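Local coordinates for BH2851 (Bacillus halodurans, PDB 2GFG), which is of unknown function but, as a putative adenylate cyclase with the CYTH fold, probably acts on phosphorylated substrates within its antiparallel barrel, at residues 166-169 and 170-174. Numbering follows the deposited sequence.
Sequences QEIL and KTFSI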
ATOM      1  N   GLN A 166     -15.006  12.692   0.138  1.00 43.72           N
ATOM      2  CA  GLN A 166     -15.622  13.713  -0.724  1.00 43.98           C
ATOM      3  C   GLN A 166     -15.570  15.099  -0.053  1.00 43.47           C
ATOM      4  O   GLN A 166     -15.415  16.110  -0.729  1.00 44.71           O
ATOM      5  CB  GLN A 166     -17.070  13.341  -1.078  1.00 44.65           C
ATOM      6  CG  GLN A 166     -17.205  12.114  -2.016  1.00 45.68           C
ATOM      7  CD  GLN A 166     -16.474  12.295  -3.339  1.00 46.29           C
ATOM      8  OE1 GLN A 166     -16.580  13.337  -3.980  1.00 45.81           O
ATOM      9  NE2 GLN A 166     -15.716  11.276  -3.744  1.00 45.35           N
ATOM     10  N   GLU A 167     -15.688  15.118   1.280  1.00 42.72           N
ATOM     11  CA  GLU A 167     -15.543  16.350   2.070  1.00 42.53           C
ATOM     12  C   GLU A 167     -14.105  16.901   1.982  1.00 41.84           C
ATOM     13  O   GLU A 167     -13.909  18.102   1.831  1.00 41.91           O
ATOM     14  CB  GLU A 167     -15.942  16.094   3.543  1.00 42.68           C
ATOM     15  CG  GLU A 167     -15.763  17.306   4.492  1.00 46.49           C
ATOM     16  CD  GLU A 167     -14.389  17.352   5.169  1.00 49.12           C
ATOM     17  OE1 GLU A 167     -14.005  16.363   5.819  1.00 51.14           O
ATOM     18  OE2 GLU A 167     -13.731  18.410   5.099  1.00 51.67           O
ATOM     19  N   ILE A 168     -13.115  16.007   2.078  1.00 41.49           N
ATOM     20  CA  ILE A 168     -11.687  16.389   1.948  1.00 42.09           C
ATOM     21  C   ILE A 168     -11.407  17.018   0.574  1.00 41.95           C
ATOM     22  O   ILE A 168     -10.762  18.059   0.486  1.00 42.01           O
ATOM     23  CB  ILE A 168     -10.731  15.161   2.176  1.00 42.51           C
ATOM     24  CG1 ILE A 168     -10.794  14.701   3.628  1.00 43.83           C
ATOM     25  CG2 ILE A 168      -9.252  15.514   1.803  1.00 41.38           C
ATOM     26  CD1 ILE A 168     -10.274  13.286   3.858  1.00 45.44           C
ATOM     27  N   LEU A 169     -11.918  16.380  -0.490  1.00 41.34           N
ATOM     28  CA  LEU A 169     -11.721  16.873  -1.872  1.00 41.87           C
ATOM     29  C   LEU A 169     -12.317  18.264  -2.057  1.00 41.24           C
ATOM     30  O   LEU A 169     -11.727  19.122  -2.724  1.00 40.51           O
ATOM     31  CB  LEU A 169     -12.357  15.907  -2.891  1.00 41.99           C
ATOM     32  CG  LEU A 169     -11.770  14.489  -2.969  1.00 43.56           C
ATOM     33  CD1 LEU A 169     -12.668  13.590  -3.829  1.00 42.64           C
ATOM     34  CD2 LEU A 169     -10.353  14.509  -3.504  1.00 45.41           C
ATOM     35  N   LYS A 170     -13.491  18.476  -1.467  1.00 41.17           N
ATOM     36  CA  LYS A 170     -14.186  19.766  -1.540  1.00 41.11           C
ATOM     37  C   LYS A 170     -13.478  20.825  -0.657  1.00 39.94           C
ATOM     38  O   LYS A 170     -13.167  21.914  -1.120  1.00 39.53           O
ATOM     39  CB  LYS A 170     -15.643  19.598  -1.103  1.00 41.98           C
ATOM     40  CG  LYS A 170     -16.547  20.736  -1.487  1.00 44.70           C
ATOM     41  CD  LYS A 170     -17.991  20.435  -1.112  1.00 46.87           C
ATOM     42  CE  LYS A 170     -18.952  21.449  -1.713  1.00 48.54           C
ATOM     43  NZ  LYS A 170     -18.655  22.820  -1.272  1.00 50.63           N
ATOM     44  N   THR A 171     -13.202  20.459   0.594  1.00 39.15           N
ATOM     45  CA  THR A 171     -12.595  21.379   1.578  1.00 39.50           C
ATOM     46  C   THR A 171     -11.235  21.914   1.124  1.00 40.18           C
ATOM     47  O   THR A 171     -10.956  23.125   1.242  1.00 40.03           O
ATOM     48  CB  THR A 171     -12.448  20.691   2.963  1.00 39.05           C
ATOM     49  OG1 THR A 171     -13.740  20.532   3.552  1.00 40.55           O
ATOM     50  CG2 THR A 171     -11.557  21.513   3.913  1.00 38.71           C
ATOM     51  N   PHE A 172     -10.393  21.020   0.630  1.00 40.88           N
ATOM     52  CA  PHE A 172      -9.044  21.381   0.184  1.00 41.78           C
ATOM     53  C   PHE A 172      -8.957  21.570  -1.343  1.00 43.09           C
ATOM     54  O   PHE A 172      -7.871  21.735  -1.884  1.00 43.71           O
ATOM     55  CB  PHE A 172      -8.047  20.320   0.665  1.00 42.71           C
ATOM     56  CG  PHE A 172      -7.986  20.201   2.144  1.00 41.60           C
ATOM     57  CD1 PHE A 172      -7.207  21.090   2.893  1.00 43.20           C
ATOM     58  CD2 PHE A 172      -8.798  19.287   2.822  1.00 43.53           C
ATOM     59  CE1 PHE A 172      -7.183  21.023   4.296  1.00 42.63           C
ATOM     60  CE2 PHE A 172      -8.772  19.210   4.232  1.00 45.11           C
ATOM     61  CZ  PHE A 172      -7.964  20.081   4.961  1.00 42.22           C
ATOM     62  N   SER A 173     -10.124  21.612  -2.008  1.00 43.30           N
ATOM     63  CA  SER A 173     -10.209  21.827  -3.460  1.00 44.69           C
ATOM     64  C   SER A 173      -9.250  20.910  -4.237  1.00 44.55           C
ATOM     65  O   SER A 173      -8.380  21.376  -4.980  1.00 43.07           O
ATOM     66  CB  SER A 173      -9.963  23.301  -3.796  1.00 45.13           C
ATOM     67  OG  SER A 173     -11.007  24.114  -3.275  1.00 46.60           O
ATOM     68  N   ILE A 174      -9.393  19.609  -4.001  1.00 46.51           N
ATOM     69  CA  ILE A 174      -8.637  18.590  -4.719  1.00 47.95           C
ATOM     70  C   ILE A 174      -9.533  17.997  -5.786  1.00 48.70           C
ATOM     71  O   ILE A 174     -10.623  17.522  -5.484  1.00 48.97           O
ATOM     72  CB  ILE A 174      -8.158  17.446  -3.766  1.00 48.13           C
ATOM     73  CG1 ILE A 174      -7.504  18.018  -2.495  1.00 49.40           C
ATOM     74  CG2 ILE A 174      -7.190  16.491  -4.496  1.00 47.72           C
ATOM     75  CD1 ILE A 174      -6.326  18.940  -2.760  1.00 49.51           C
TER
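Leu-169 and Ile-174 meet, backbone and side chain, across the Schellman motif that closes helix 158-171, a worked example of how a helix is ended by its own backbone. Ser-173, with positive phi (49°), is the C-prime residue: its N bonds to Lys-170 O, while Ile-174 N reaches back to Leu-169 O at 2.7 Å, in the carbonyl plane and on a lone pair. Before this, regular helical bonds persist, the last from Phe-172 N to Ile-168 O at 3.0 Å.

Two apolar contacts pack here, one across the reversal and one along the last turn. Across the reversal, Leu-169 CD2 meets Ile-174 CB at 3.7 Å, the two side chains running at about a right angle, and both also touch Thr-12 of strand 4-14, seating the helix end against the barrel. Along the turn, Ile-168 CG2 lies 3.9 Å from Phe-172 CD2; both side chains touch Tyr-131.

The polar pair is Glu-167 and Thr-171, one turn apart. Glu-167 sends CG opposite its backbone N (chi1 177°), and a turn about the next bond (chi2 -91°) swings OE2 to 2.6 Å from Thr-171 OG1. That hydroxyl also lies 3.0 Å from Glu-167 O, and its one proton could serve either acceptor. With an alanine in place of Glu-167, Thr-171 OG1 would probably lose its carboxylate acceptor, and Tyr-131 OH a weak partner. At the Phe-172 ring, Ile-168 O lies in plane at the edge, 3.3 Å from CD2.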